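Local coordinates for protein Afp3 (Serratia entomophila, PDB 6RBN) that forms part of the sheath around the inner tube of the anti-feeding prophage, a contractile injection system in which sheath shortening probably drives the tube toward a target cell, at residues 300-305 and 328-333; 378-383 and 424-429; 200-205 and 342-347; 48-53 and 58-63. One frame throughout, in Å; residues are numbered along the deposited sequence.

The four contacts illustrate how short apolar patches can join separate secondary-structure elements without any hydrogen bond between the paired segments. No two share a helix or strand: contact 1 joins two strands, contact 2 a helix and a strand, contact 3 a turn with its strand and the start of a helix, contact 4 a strand and a helix end. Contact 2 is fully buried although most distant from the chain centre, its helix and strand being flanked by Afp1 and Afp2 chains as well as by their own; the others are partly buried. A leucine meets backbone and valine in contact 1, branched and sulfur-bearing chains meet in contact 2, alanines serve contact 3, and an aromatic edge dominates contact 4.

Contact 1 of 4, residues 300-305 and 328-333; sequences SDVSVR and RGLVVW
L330 reaches from its strand to the backbone of S300-D301 and the side chain of V302, and it carries the whole contact. Its CB points toward 300-305, and CG, anti to the carbonyl carbon (chi1 -69°), continues the approach until it lies 3.8 Å from S300 O. There the chain forks. Branch CD1 settles over the S300-D301 peptide, with S300 O at 3.6 Å from CD1 and D301 N at 3.8 Å from the same methyl. Branch CD2 turns to V302, meeting V302 CG1 at 3.7 Å as the two side chains run past each other in opposite directions.

The contact joins two small antiparallel sheets of the subtilisin-like part of the tail sheath protein. Strand 301-302 is an outer strand beside 211-213, where D301 shares backbone bonding with E212, while 329-332 forms a hairpin with 322-325. A classic beta bulge, in which R328 and G329 both face F325, immediately precedes L330. Because no hydrogen bond spans the two segments, the sheets meet by side-chain packing and not by strand pairing. H324 of the hairpin and V299 also touch L330, adding to the cover round the leucine. Within 300-305, D301 OD1 receives a weak bond from V302 N at 2.7 Å and has R305 NH1 at 4.0 Å, a long salt bridge; R305 NH2 bonds to Q96 O of a neighbouring Afp2 chain.

Contact 2 of 4, residues 378-383 and 424-429; sequences KRVQTA and GKMIIQ
V380, on the helix, directs its two methyls at two different residues of the strand, M426 and I428. This is helix-on-sheet packing within the sheath C-terminal domain: helix 374-392 lies against strand 425-432, which pairs antiparallel with 406-409 and, across the subunit interface, lies in a parallel ladder with a strand of a neighbouring Afp2 chain. The sheet therefore runs across the subunit interface while V380 covers it from within its own chain.

The valine torsion sets the division of labour. With CG1 anti to the backbone N (chi1 173°), that methyl meets I428 CD1 at 3.6 Å, whereas CG2, placed beside the backbone N, comes within 4.1 Å of M426 SD. The methionine is extended at chi2 and then bends at chi3 (74°), so that its sulfur, and not the end methyl, is the part nearest V380. I428 sends CG1 beside its own N and lifts CD1 to the helix. Both residues have further neighbours on the same helix, M426 touching T376 and W377, and I428 touching I384.

Polar groups of the helix stay off this apolar line. K378 NZ bonds to Q381 OE1 at 2.9 Å in the carbonyl plane, and K378 O accepts two donors of one residue, T382 N at 3.1 Å and T382 OG1 at 2.9 Å.

Contact 3 of 4, residues 200-205 and 342-347; sequences GSAQVA and DDWRYI
A205 and I347 form the buried end of this contact, A202 and W344 its more exposed end. At the inner end A205 CB points at the other segment and meets I347 CD1 at 3.7 Å. I347 follows Y346, the N-cap residue of helix 347-364, and its extended outer chain (chi2 170°) brings the terminal methyl across to the alanine. Y278 of helix 271-284 touches both residues, closing this side.

The other end is more open to solvent, though its methyl contact is nearly as close. A202, in the type I turn from S201 to V204, presents CB to W344 CB at 3.8 Å and reaches the indole only obliquely. The ring itself leads away from 200-205: D343 CB lies 3.8 Å above one face, offset toward the rim, R350 makes a cation-pi contact with it, and F353 meets it edge-to-face. Q350 and E14, on two Afp2 chains, also pack on W344 there.

The contact thus ties the turn entering strand 204-207 to the loop that leads into helix 347-364. With methyl and methylene groups alone meeting across it, it carries no directional bond, and its fit probably rests on shape, while the ring interactions of W344 are made with partners outside the two segments.

Contact 4 of 4, residues 48-53 and 58-63; sequences TRIGSW and ILFDSN
T48 and I50 both address the edge of the F60 ring, close to its plane, and neither lies over a face. T48 is turned so that OG1 sits between the backbone N and the carbonyl carbon (chi1 60°), which sets the hydroxyl before the CE2-CZ side of the ring: T48 OG1 is 3.6 Å from both F60 CZ and F60 CE2. I50 comes to the same margin from its methyl end, with I50 CD1 at 3.7 Å from F60 CE2, its side chain lying aslant to the phenylalanine. That methyl has a second neighbour, L59 CD1 at 3.8 Å, and here the isoleucine and leucine run past each other in opposite directions.

The ring sits where the chain leaves helix 53-59, F60 being the first residue out of helical geometry, so the contact folds the helix end back on strand 48-49, an outer strand of a mixed three-stranded sheet. L128 of the central strand 127-130 touches both I50 and F60, and Y56 meets the phenylalanine ring with the planes about 20° apart.

Since the hydroxyl oxygen faces ring carbons at the C-H rim, its approach is probably mildly favourable electrostatically, while the rest of the cohesion between the two segments is methyl-to-methyl and methyl-to-ring packing.

Contact 1 of 4, residues 300-305 and 328-333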
loop_
_atom_site.group_PDB
_atom_site.type_symbol
_atom_site.label_atom_id
_atom_site.label_comp_id
_atom_site.label_asym_id
_atom_site.label_seq_id
_atom_site.Cartn_x
_atom_site.Cartn_y
_atom_site.Cartn_z
ATOM N N SER D 300 -68.540 2.053 38.434
ATOM C CA SER D 300 -68.380 1.598 39.810
ATOM C C SER D 300 -68.731 0.124 39.987
ATOM O O SER D 300 -67.919 -0.648 40.504
ATOM C CB SER D 300 -69.241 2.459 40.740
ATOM O OG SER D 300 -70.619 2.270 40.471
ATOM N N ASP D 301 -69.927 -0.287 39.565
ATOM C CA ASP D 301 -70.399 -1.631 39.861
ATOM C C ASP D 301 -71.269 -2.133 38.717
ATOM O O ASP D 301 -71.919 -1.351 38.021
ATOM C CB ASP D 301 -71.184 -1.655 41.180
ATOM C CG ASP D 301 -71.381 -3.058 41.729
ATOM O OD1 ASP D 301 -70.892 -4.031 41.115
ATOM O OD2 ASP D 301 -72.034 -3.189 42.784
ATOM N N VAL D 302 -71.272 -3.454 38.538
ATOM C CA VAL D 302 -72.110 -4.119 37.545
ATOM C C VAL D 302 -73.528 -4.255 38.078
ATOM O O VAL D 302 -73.779 -4.052 39.269
ATOM C CB VAL D 302 -71.541 -5.497 37.164
ATOM C CG1 VAL D 302 -70.239 -5.343 36.421
ATOM C CG2 VAL D 302 -71.338 -6.334 38.407
ATOM N N SER D 303 -74.465 -4.610 37.197
ATOM C CA SER D 303 -75.856 -4.751 37.612
ATOM C C SER D 303 -76.115 -6.095 38.278
ATOM O O SER D 303 -76.976 -6.197 39.159
ATOM C CB SER D 303 -76.780 -4.571 36.412
ATOM O OG SER D 303 -76.620 -5.633 35.495
ATOM N N VAL D 304 -75.403 -7.139 37.863
ATOM C CA VAL D 304 -75.547 -8.479 38.422
ATOM C C VAL D 304 -74.166 -8.972 38.821
ATOM O O VAL D 304 -73.264 -9.046 37.977
ATOM C CB VAL D 304 -76.196 -9.458 37.429
ATOM C CG1 VAL D 304 -76.182 -10.865 37.992
ATOM C CG2 VAL D 304 -77.617 -9.043 37.108
ATOM N N ARG D 305 -73.994 -9.312 40.095
ATOM C CA ARG D 305 -72.739 -9.888 40.562
ATOM C C ARG D 305 -72.753 -11.379 40.255
ATOM O O ARG D 305 -73.540 -12.132 40.834
ATOM C CB ARG D 305 -72.540 -9.627 42.050
ATOM C CG ARG D 305 -72.398 -8.157 42.388
ATOM C CD ARG D 305 -72.206 -7.958 43.871
ATOM N NE ARG D 305 -70.921 -8.479 44.318
ATOM C CZ ARG D 305 -69.810 -7.757 44.376
ATOM N NH1 ARG D 305 -69.834 -6.481 44.028
ATOM N NH2 ARG D 305 -68.678 -8.307 44.792
ATOM N N ARG D 328 -59.292 -5.291 43.148
ATOM C CA ARG D 328 -59.011 -4.680 41.857
ATOM C C ARG D 328 -60.137 -3.800 41.336
ATOM O O ARG D 328 -59.866 -2.716 40.817
ATOM C CB ARG D 328 -58.704 -5.764 40.821
ATOM C CG ARG D 328 -57.486 -6.592 41.164
ATOM C CD ARG D 328 -57.223 -7.657 40.124
ATOM N NE ARG D 328 -56.748 -7.091 38.868
ATOM C CZ ARG D 328 -56.604 -7.789 37.748
ATOM N NH1 ARG D 328 -56.906 -9.078 37.729
ATOM N NH2 ARG D 328 -56.163 -7.197 36.650
ATOM N N GLY D 329 -61.386 -4.236 41.454
ATOM C CA GLY D 329 -62.498 -3.469 40.930
ATOM C C GLY D 329 -63.321 -4.261 39.939
ATOM O O GLY D 329 -63.725 -5.387 40.235
ATOM N N LEU D 330 -63.565 -3.699 38.758
ATOM C CA LEU D 330 -64.311 -4.383 37.705
ATOM C C LEU D 330 -63.325 -4.825 36.638
ATOM O O LEU D 330 -62.747 -3.989 35.939
ATOM C CB LEU D 330 -65.391 -3.489 37.106
ATOM C CG LEU D 330 -66.562 -3.156 38.020
ATOM C CD1 LEU D 330 -67.523 -2.228 37.314
ATOM C CD2 LEU D 330 -67.254 -4.426 38.444
ATOM N N VAL D 331 -63.145 -6.132 36.507
ATOM C CA VAL D 331 -62.178 -6.714 35.589
ATOM C C VAL D 331 -62.935 -7.504 34.537
ATOM O O VAL D 331 -63.790 -8.330 34.870
ATOM C CB VAL D 331 -61.180 -7.612 36.347
ATOM C CG1 VAL D 331 -60.204 -8.266 35.395
ATOM C CG2 VAL D 331 -60.442 -6.816 37.398
ATOM N N VAL D 332 -62.635 -7.241 33.264
ATOM C CA VAL D 332 -63.160 -8.086 32.202
ATOM C C VAL D 332 -62.488 -9.454 32.287
ATOM O O VAL D 332 -61.275 -9.568 32.490
ATOM C CB VAL D 332 -62.978 -7.406 30.829
ATOM C CG1 VAL D 332 -61.541 -6.999 30.583
ATOM C CG2 VAL D 332 -63.473 -8.300 29.710
ATOM N N TRP D 333 -63.294 -10.509 32.212
ATOM C CA TRP D 333 -62.831 -11.817 32.671
ATOM C C TRP D 333 -63.370 -12.870 31.708
ATOM O O TRP D 333 -64.468 -13.393 31.903
ATOM C CB TRP D 333 -63.293 -12.051 34.101
ATOM C CG TRP D 333 -62.648 -13.172 34.822
ATOM C CD1 TRP D 333 -63.193 -14.379 35.109
ATOM C CD2 TRP D 333 -61.335 -13.180 35.388
ATOM N NE1 TRP D 333 -62.301 -15.149 35.810
ATOM C CE2 TRP D 333 -61.149 -14.433 35.990
ATOM C CE3 TRP D 333 -60.295 -12.250 35.433
ATOM C CZ2 TRP D 333 -59.969 -14.781 36.632
ATOM C CZ3 TRP D 333 -59.127 -12.600 36.071
ATOM C CH2 TRP D 333 -58.971 -13.852 36.660
#

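Contact 2 of 4, residues 378-383 and 424-429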
loop_
_atom_site.group_PDB
_atom_site.type_symbol
_atom_site.label_atom_id
_atom_site.label_comp_id
_atom_site.label_asym_id
_atom_site.label_seq_id
_atom_site.Cartn_x
_atom_site.Cartn_y
_atom_site.Cartn_z
ATOM N N LYS D 378 -42.375 -12.886 -6.712
ATOM C CA LYS D 378 -41.335 -12.823 -5.699
ATOM C C LYS D 378 -41.341 -11.494 -4.959
ATOM O O LYS D 378 -40.924 -11.436 -3.800
ATOM C CB LYS D 378 -39.964 -13.057 -6.332
ATOM C CG LYS D 378 -39.781 -14.369 -7.098
ATOM C CD LYS D 378 -39.693 -15.609 -6.217
ATOM C CE LYS D 378 -40.981 -16.421 -6.230
ATOM N NZ LYS D 378 -40.858 -17.691 -5.473
ATOM N N ARG D 379 -41.793 -10.419 -5.610
ATOM C CA ARG D 379 -41.943 -9.145 -4.916
ATOM C C ARG D 379 -43.101 -9.181 -3.937
ATOM O O ARG D 379 -43.087 -8.463 -2.931
ATOM C CB ARG D 379 -42.145 -8.011 -5.917
ATOM C CG ARG D 379 -40.932 -7.699 -6.763
ATOM C CD ARG D 379 -41.238 -6.630 -7.800
ATOM N NE ARG D 379 -41.493 -5.326 -7.201
ATOM C CZ ARG D 379 -42.679 -4.728 -7.181
ATOM N NH1 ARG D 379 -43.732 -5.318 -7.728
ATOM N NH2 ARG D 379 -42.815 -3.539 -6.613
ATOM N N VAL D 380 -44.111 -9.999 -4.217
ATOM C CA VAL D 380 -45.245 -10.145 -3.316
ATOM C C VAL D 380 -44.904 -11.097 -2.174
ATOM O O VAL D 380 -45.311 -10.881 -1.028
ATOM C CB VAL D 380 -46.472 -10.600 -4.129
ATOM C CG1 VAL D 380 -47.618 -10.923 -3.245
ATOM C CG2 VAL D 380 -46.897 -9.503 -5.075
ATOM N N GLN D 381 -44.116 -12.136 -2.462
ATOM C CA GLN D 381 -43.710 -13.092 -1.434
ATOM C C GLN D 381 -42.799 -12.448 -0.397
ATOM O O GLN D 381 -42.897 -12.752 0.796
ATOM C CB GLN D 381 -43.012 -14.284 -2.084
ATOM C CG GLN D 381 -42.606 -15.370 -1.116
ATOM C CD GLN D 381 -41.930 -16.532 -1.792
ATOM O OE1 GLN D 381 -41.722 -16.520 -3.000
ATOM N NE2 GLN D 381 -41.577 -17.542 -1.015
ATOM N N THR D 382 -41.928 -11.536 -0.825
ATOM C CA THR D 382 -41.010 -10.885 0.102
ATOM C C THR D 382 -41.733 -9.856 0.963
ATOM O O THR D 382 -41.407 -9.682 2.142
ATOM C CB THR D 382 -39.870 -10.243 -0.684
ATOM O OG1 THR D 382 -39.248 -11.239 -1.503
ATOM C CG2 THR D 382 -38.814 -9.665 0.230
ATOM N N ALA D 383 -42.740 -9.186 0.396
ATOM C CA ALA D 383 -43.503 -8.203 1.157
ATOM C C ALA D 383 -44.343 -8.856 2.245
ATOM O O ALA D 383 -44.621 -8.225 3.271
ATOM C CB ALA D 383 -44.394 -7.393 0.220
ATOM N N GLY D 424 -55.742 -13.912 -15.007
ATOM C CA GLY D 424 -55.264 -12.698 -14.374
ATOM C C GLY D 424 -55.227 -12.671 -12.862
ATOM O O GLY D 424 -55.502 -11.629 -12.263
ATOM N N LYS D 425 -54.873 -13.781 -12.224
ATOM C CA LYS D 425 -54.855 -13.830 -10.772
ATOM C C LYS D 425 -53.609 -14.556 -10.289
ATOM O O LYS D 425 -53.054 -15.407 -10.988
ATOM C CB LYS D 425 -56.118 -14.508 -10.225
ATOM C CG LYS D 425 -56.253 -15.966 -10.585
ATOM C CD LYS D 425 -57.532 -16.560 -10.040
ATOM C CE LYS D 425 -58.727 -16.101 -10.843
ATOM N NZ LYS D 425 -59.965 -16.796 -10.411
ATOM N N MET D 426 -53.156 -14.193 -9.091
ATOM C CA MET D 426 -52.102 -14.918 -8.403
ATOM C C MET D 426 -52.636 -15.442 -7.078
ATOM O O MET D 426 -53.444 -14.784 -6.418
ATOM C CB MET D 426 -50.849 -14.054 -8.190
ATOM C CG MET D 426 -51.014 -12.838 -7.313
ATOM S SD MET D 426 -49.484 -11.902 -7.159
ATOM C CE MET D 426 -49.401 -11.127 -8.764
ATOM N N ILE D 427 -52.207 -16.647 -6.710
ATOM C CA ILE D 427 -52.717 -17.346 -5.536
ATOM C C ILE D 427 -51.557 -17.620 -4.594
ATOM O O ILE D 427 -50.552 -18.215 -4.996
ATOM C CB ILE D 427 -53.440 -18.649 -5.922
ATOM C CG1 ILE D 427 -54.680 -18.333 -6.751
ATOM C CG2 ILE D 427 -53.828 -19.434 -4.688
ATOM C CD1 ILE D 427 -55.349 -19.540 -7.313
ATOM N N ILE D 428 -51.698 -17.178 -3.347
ATOM C CA ILE D 428 -50.638 -17.200 -2.349
ATOM C C ILE D 428 -51.143 -17.989 -1.153
ATOM O O ILE D 428 -52.274 -17.778 -0.705
ATOM C CB ILE D 428 -50.266 -15.773 -1.920
ATOM C CG1 ILE D 428 -49.965 -14.920 -3.141
ATOM C CG2 ILE D 428 -49.052 -15.781 -1.018
ATOM C CD1 ILE D 428 -50.160 -13.483 -2.880
ATOM N N GLN D 429 -50.315 -18.885 -0.632
ATOM C CA GLN D 429 -50.650 -19.644 0.566
ATOM C C GLN D 429 -49.806 -19.148 1.725
ATOM O O GLN D 429 -48.582 -19.309 1.722
ATOM C CB GLN D 429 -50.442 -21.140 0.349
ATOM C CG GLN D 429 -51.437 -21.745 -0.604
ATOM C CD GLN D 429 -51.197 -23.215 -0.817
ATOM O OE1 GLN D 429 -50.250 -23.780 -0.278
ATOM N NE2 GLN D 429 -52.046 -23.843 -1.617
#

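Contact 3 of 4, residues 200-205 and 342-347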
loop_
_atom_site.group_PDB
_atom_site.type_symbol
_atom_site.label_atom_id
_atom_site.label_comp_id
_atom_site.label_asym_id
_atom_site.label_seq_id
_atom_site.Cartn_x
_atom_site.Cartn_y
_atom_site.Cartn_z
ATOM N N GLY D 200 -72.907 -18.824 16.235
ATOM C CA GLY D 200 -71.643 -19.495 16.450
ATOM C C GLY D 200 -70.543 -19.079 15.504
ATOM O O GLY D 200 -69.674 -19.886 15.165
ATOM N N SER D 201 -70.569 -17.829 15.058
ATOM C CA SER D 201 -69.509 -17.331 14.198
ATOM C C SER D 201 -68.322 -16.882 15.035
ATOM O O SER D 201 -68.475 -16.402 16.159
ATOM C CB SER D 201 -70.009 -16.169 13.342
ATOM O OG SER D 201 -70.318 -15.051 14.149
ATOM N N ALA D 202 -67.131 -17.014 14.465
ATOM C CA ALA D 202 -65.907 -16.679 15.179
ATOM C C ALA D 202 -65.636 -15.184 15.248
ATOM O O ALA D 202 -64.628 -14.786 15.832
ATOM C CB ALA D 202 -64.712 -17.379 14.531
ATOM N N GLN D 203 -66.504 -14.352 14.683
ATOM C CA GLN D 203 -66.300 -12.914 14.644
ATOM C C GLN D 203 -67.049 -12.184 15.749
ATOM O O GLN D 203 -67.153 -10.958 15.704
ATOM C CB GLN D 203 -66.746 -12.364 13.289
ATOM C CG GLN D 203 -66.044 -12.957 12.084
ATOM C CD GLN D 203 -64.559 -12.703 12.079
ATOM O OE1 GLN D 203 -63.764 -13.628 12.199
ATOM N NE2 GLN D 203 -64.174 -11.443 11.949
ATOM N N VAL D 204 -67.593 -12.904 16.729
ATOM C CA VAL D 204 -68.508 -12.336 17.711
ATOM C C VAL D 204 -67.992 -12.644 19.109
ATOM O O VAL D 204 -67.636 -13.789 19.405
ATOM C CB VAL D 204 -69.941 -12.878 17.525
ATOM C CG1 VAL D 204 -70.868 -12.390 18.621
ATOM C CG2 VAL D 204 -70.485 -12.450 16.192
ATOM N N ALA D 205 -67.937 -11.619 19.958
ATOM C CA ALA D 205 -67.626 -11.766 21.374
ATOM C C ALA D 205 -68.749 -11.136 22.183
ATOM O O ALA D 205 -68.974 -9.925 22.099
ATOM C CB ALA D 205 -66.289 -11.108 21.711
ATOM N N ASP D 342 -61.529 -25.682 17.937
ATOM C CA ASP D 342 -60.240 -25.592 18.614
ATOM C C ASP D 342 -59.377 -24.496 17.995
ATOM O O ASP D 342 -58.494 -23.940 18.655
ATOM C CB ASP D 342 -59.538 -26.947 18.541
ATOM C CG ASP D 342 -58.430 -27.099 19.564
ATOM O OD1 ASP D 342 -58.216 -26.183 20.383
ATOM O OD2 ASP D 342 -57.762 -28.154 19.554
ATOM N N ASP D 343 -59.626 -24.165 16.728
ATOM C CA ASP D 343 -58.825 -23.142 16.066
ATOM C C ASP D 343 -59.214 -21.742 16.515
ATOM O O ASP D 343 -58.356 -20.962 16.939
ATOM C CB ASP D 343 -58.961 -23.266 14.549
ATOM C CG ASP D 343 -58.285 -24.503 14.003
ATOM O OD1 ASP D 343 -57.289 -24.955 14.605
ATOM O OD2 ASP D 343 -58.746 -25.025 12.968
ATOM N N TRP D 344 -60.497 -21.402 16.434
ATOM C CA TRP D 344 -60.952 -20.029 16.615
ATOM C C TRP D 344 -61.704 -19.853 17.929
ATOM O O TRP D 344 -62.698 -19.132 18.004
ATOM C CB TRP D 344 -61.826 -19.600 15.442
ATOM C CG TRP D 344 -61.146 -19.785 14.131
ATOM C CD1 TRP D 344 -61.420 -20.737 13.201
ATOM C CD2 TRP D 344 -60.026 -19.047 13.631
ATOM N NE1 TRP D 344 -60.569 -20.616 12.134
ATOM C CE2 TRP D 344 -59.699 -19.586 12.374
ATOM C CE3 TRP D 344 -59.276 -17.972 14.116
ATOM C CZ2 TRP D 344 -58.661 -19.091 11.598
ATOM C CZ3 TRP D 344 -58.247 -17.482 13.340
ATOM C CH2 TRP D 344 -57.950 -18.040 12.098
ATOM N N ARG D 345 -61.223 -20.512 18.983
ATOM C CA ARG D 345 -61.893 -20.456 20.276
ATOM C C ARG D 345 -61.680 -19.120 20.970
ATOM O O ARG D 345 -62.604 -18.589 21.594
ATOM C CB ARG D 345 -61.395 -21.593 21.164
ATOM C CG ARG D 345 -62.139 -21.739 22.471
ATOM C CD ARG D 345 -61.583 -22.889 23.287
ATOM N NE ARG D 345 -61.765 -24.174 22.620
ATOM C CZ ARG D 345 -62.875 -24.901 22.685
ATOM N NH1 ARG D 345 -63.914 -24.471 23.388
ATOM N NH2 ARG D 345 -62.950 -26.059 22.047
ATOM N N TYR D 346 -60.482 -18.557 20.869
ATOM C CA TYR D 346 -60.098 -17.404 21.666
ATOM C C TYR D 346 -60.163 -16.118 20.856
ATOM O O TYR D 346 -59.974 -16.124 19.637
ATOM C CB TYR D 346 -58.694 -17.584 22.235
ATOM C CG TYR D 346 -58.599 -18.709 23.233
ATOM C CD1 TYR D 346 -59.050 -18.541 24.533
ATOM C CD2 TYR D 346 -58.054 -19.931 22.878
ATOM C CE1 TYR D 346 -58.966 -19.565 25.449
ATOM C CE2 TYR D 346 -57.965 -20.961 23.788
ATOM C CZ TYR D 346 -58.423 -20.770 25.072
ATOM O OH TYR D 346 -58.336 -21.795 25.984
ATOM N N ILE D 347 -60.451 -15.020 21.556
ATOM C CA ILE D 347 -60.381 -13.693 20.930
ATOM C C ILE D 347 -58.992 -13.321 20.425
ATOM O O ILE D 347 -58.894 -12.862 19.275
ATOM C CB ILE D 347 -60.985 -12.639 21.868
ATOM C CG1 ILE D 347 -62.445 -12.960 22.161
ATOM C CG2 ILE D 347 -60.899 -11.253 21.266
ATOM C CD1 ILE D 347 -63.028 -12.119 23.257
#

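Contact 4 of 4, residues 48-53 and 58-63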
loop_
_atom_site.group_PDB
_atom_site.type_symbol
_atom_site.label_atom_id
_atom_site.label_comp_id
_atom_site.label_asym_id
_atom_site.label_seq_id
_atom_site.Cartn_x
_atom_site.Cartn_y
_atom_site.Cartn_z
ATOM N N THR D 48 -69.956 9.356 10.570
ATOM C CA THR D 48 -69.008 10.435 10.801
ATOM C C THR D 48 -67.868 9.960 11.689
ATOM O O THR D 48 -68.052 9.104 12.556
ATOM C CB THR D 48 -69.681 11.642 11.451
ATOM O OG1 THR D 48 -70.232 11.253 12.715
ATOM C CG2 THR D 48 -70.790 12.165 10.567
ATOM N N ARG D 49 -66.690 10.536 11.471
ATOM C CA ARG D 49 -65.509 10.219 12.260
ATOM C C ARG D 49 -65.397 11.192 13.426
ATOM O O ARG D 49 -65.504 12.407 13.240
ATOM C CB ARG D 49 -64.249 10.287 11.399
ATOM C CG ARG D 49 -62.993 9.865 12.124
ATOM C CD ARG D 49 -61.779 9.947 11.227
ATOM N NE ARG D 49 -60.576 9.510 11.921
ATOM C CZ ARG D 49 -59.798 10.315 12.638
ATOM N NH1 ARG D 49 -60.101 11.598 12.757
ATOM N NH2 ARG D 49 -58.720 9.834 13.238
ATOM N N ILE D 50 -65.184 10.655 14.624
ATOM C CA ILE D 50 -65.126 11.439 15.852
ATOM C C ILE D 50 -63.748 11.202 16.459
ATOM O O ILE D 50 -63.549 10.254 17.224
ATOM C CB ILE D 50 -66.249 11.062 16.824
ATOM C CG1 ILE D 50 -67.600 11.261 16.151
ATOM C CG2 ILE D 50 -66.213 11.918 18.064
ATOM C CD1 ILE D 50 -67.877 12.684 15.745
ATOM N N GLY D 51 -62.797 12.082 16.135
ATOM C CA GLY D 51 -61.411 11.838 16.495
ATOM C C GLY D 51 -61.112 11.984 17.974
ATOM O O GLY D 51 -60.156 11.387 18.473
ATOM N N SER D 52 -61.910 12.767 18.691
ATOM C CA SER D 52 -61.720 12.957 20.121
ATOM C C SER D 52 -63.065 13.299 20.740
ATOM O O SER D 52 -64.081 13.389 20.050
ATOM C CB SER D 52 -60.686 14.048 20.402
ATOM O OG SER D 52 -61.146 15.311 19.960
ATOM N N TRP D 53 -63.071 13.495 22.060
ATOM C CA TRP D 53 -64.300 13.903 22.733
ATOM C C TRP D 53 -64.665 15.341 22.387
ATOM O O TRP D 53 -65.845 15.708 22.394
ATOM C CB TRP D 53 -64.158 13.731 24.243
ATOM C CG TRP D 53 -65.369 14.162 24.997
ATOM C CD1 TRP D 53 -65.515 15.304 25.720
ATOM C CD2 TRP D 53 -66.623 13.480 25.069
ATOM N NE1 TRP D 53 -66.775 15.367 26.255
ATOM C CE2 TRP D 53 -67.476 14.258 25.869
ATOM C CE3 TRP D 53 -67.104 12.280 24.543
ATOM C CZ2 TRP D 53 -68.781 13.881 26.155
ATOM C CZ3 TRP D 53 -68.397 11.905 24.829
ATOM C CH2 TRP D 53 -69.221 12.700 25.626
ATOM N N ILE D 58 -68.791 19.189 19.445
ATOM C CA ILE D 58 -69.062 20.196 18.426
ATOM C C ILE D 58 -70.072 19.678 17.412
ATOM O O ILE D 58 -70.992 20.399 17.011
ATOM C CB ILE D 58 -67.741 20.625 17.761
ATOM C CG1 ILE D 58 -66.827 21.274 18.794
ATOM C CG2 ILE D 58 -67.986 21.587 16.613
ATOM C CD1 ILE D 58 -65.435 21.502 18.299
ATOM N N LEU D 59 -69.938 18.418 17.002
ATOM C CA LEU D 59 -70.807 17.877 15.964
ATOM C C LEU D 59 -72.135 17.399 16.536
ATOM O O LEU D 59 -73.192 17.618 15.936
ATOM C CB LEU D 59 -70.098 16.740 15.233
ATOM C CG LEU D 59 -68.861 17.158 14.443
ATOM C CD1 LEU D 59 -68.166 15.943 13.869
ATOM C CD2 LEU D 59 -69.243 18.121 13.344
ATOM N N PHE D 60 -72.104 16.743 17.689
ATOM C CA PHE D 60 -73.290 16.157 18.291
ATOM C C PHE D 60 -73.663 16.888 19.571
ATOM O O PHE D 60 -72.828 17.515 20.227
ATOM C CB PHE D 60 -73.066 14.675 18.594
ATOM C CG PHE D 60 -72.938 13.820 17.373
ATOM C CD1 PHE D 60 -74.061 13.309 16.751
ATOM C CD2 PHE D 60 -71.694 13.543 16.834
ATOM C CE1 PHE D 60 -73.947 12.524 15.625
ATOM C CE2 PHE D 60 -71.573 12.763 15.705
ATOM C CZ PHE D 60 -72.702 12.250 15.102
ATOM N N ASP D 61 -74.942 16.800 19.921
ATOM C CA ASP D 61 -75.415 17.348 21.184
ATOM C C ASP D 61 -74.972 16.425 22.309
ATOM O O ASP D 61 -75.335 15.245 22.330
ATOM C CB ASP D 61 -76.935 17.489 21.164
ATOM C CG ASP D 61 -77.462 18.366 22.287
ATOM O OD1 ASP D 61 -76.658 18.884 23.087
ATOM O OD2 ASP D 61 -78.697 18.540 22.367
ATOM N N SER D 62 -74.183 16.953 23.239
ATOM C CA SER D 62 -73.611 16.136 24.297
ATOM C C SER D 62 -74.328 16.282 25.630
ATOM O O SER D 62 -73.986 15.564 26.573
ATOM C CB SER D 62 -72.129 16.472 24.481
ATOM O OG SER D 62 -71.962 17.796 24.950
ATOM N N ASN D 63 -75.300 17.185 25.742
ATOM C CA ASN D 63 -76.052 17.323 26.995
ATOM C C ASN D 63 -77.325 16.485 26.940
ATOM O O ASN D 63 -77.437 15.483 27.653
ATOM C CB ASN D 63 -76.360 18.796 27.260
ATOM C CG ASN D 63 -75.106 19.626 27.423
ATOM O OD1 ASN D 63 -74.824 20.513 26.618
ATOM N ND2 ASN D 63 -74.336 19.332 28.464
#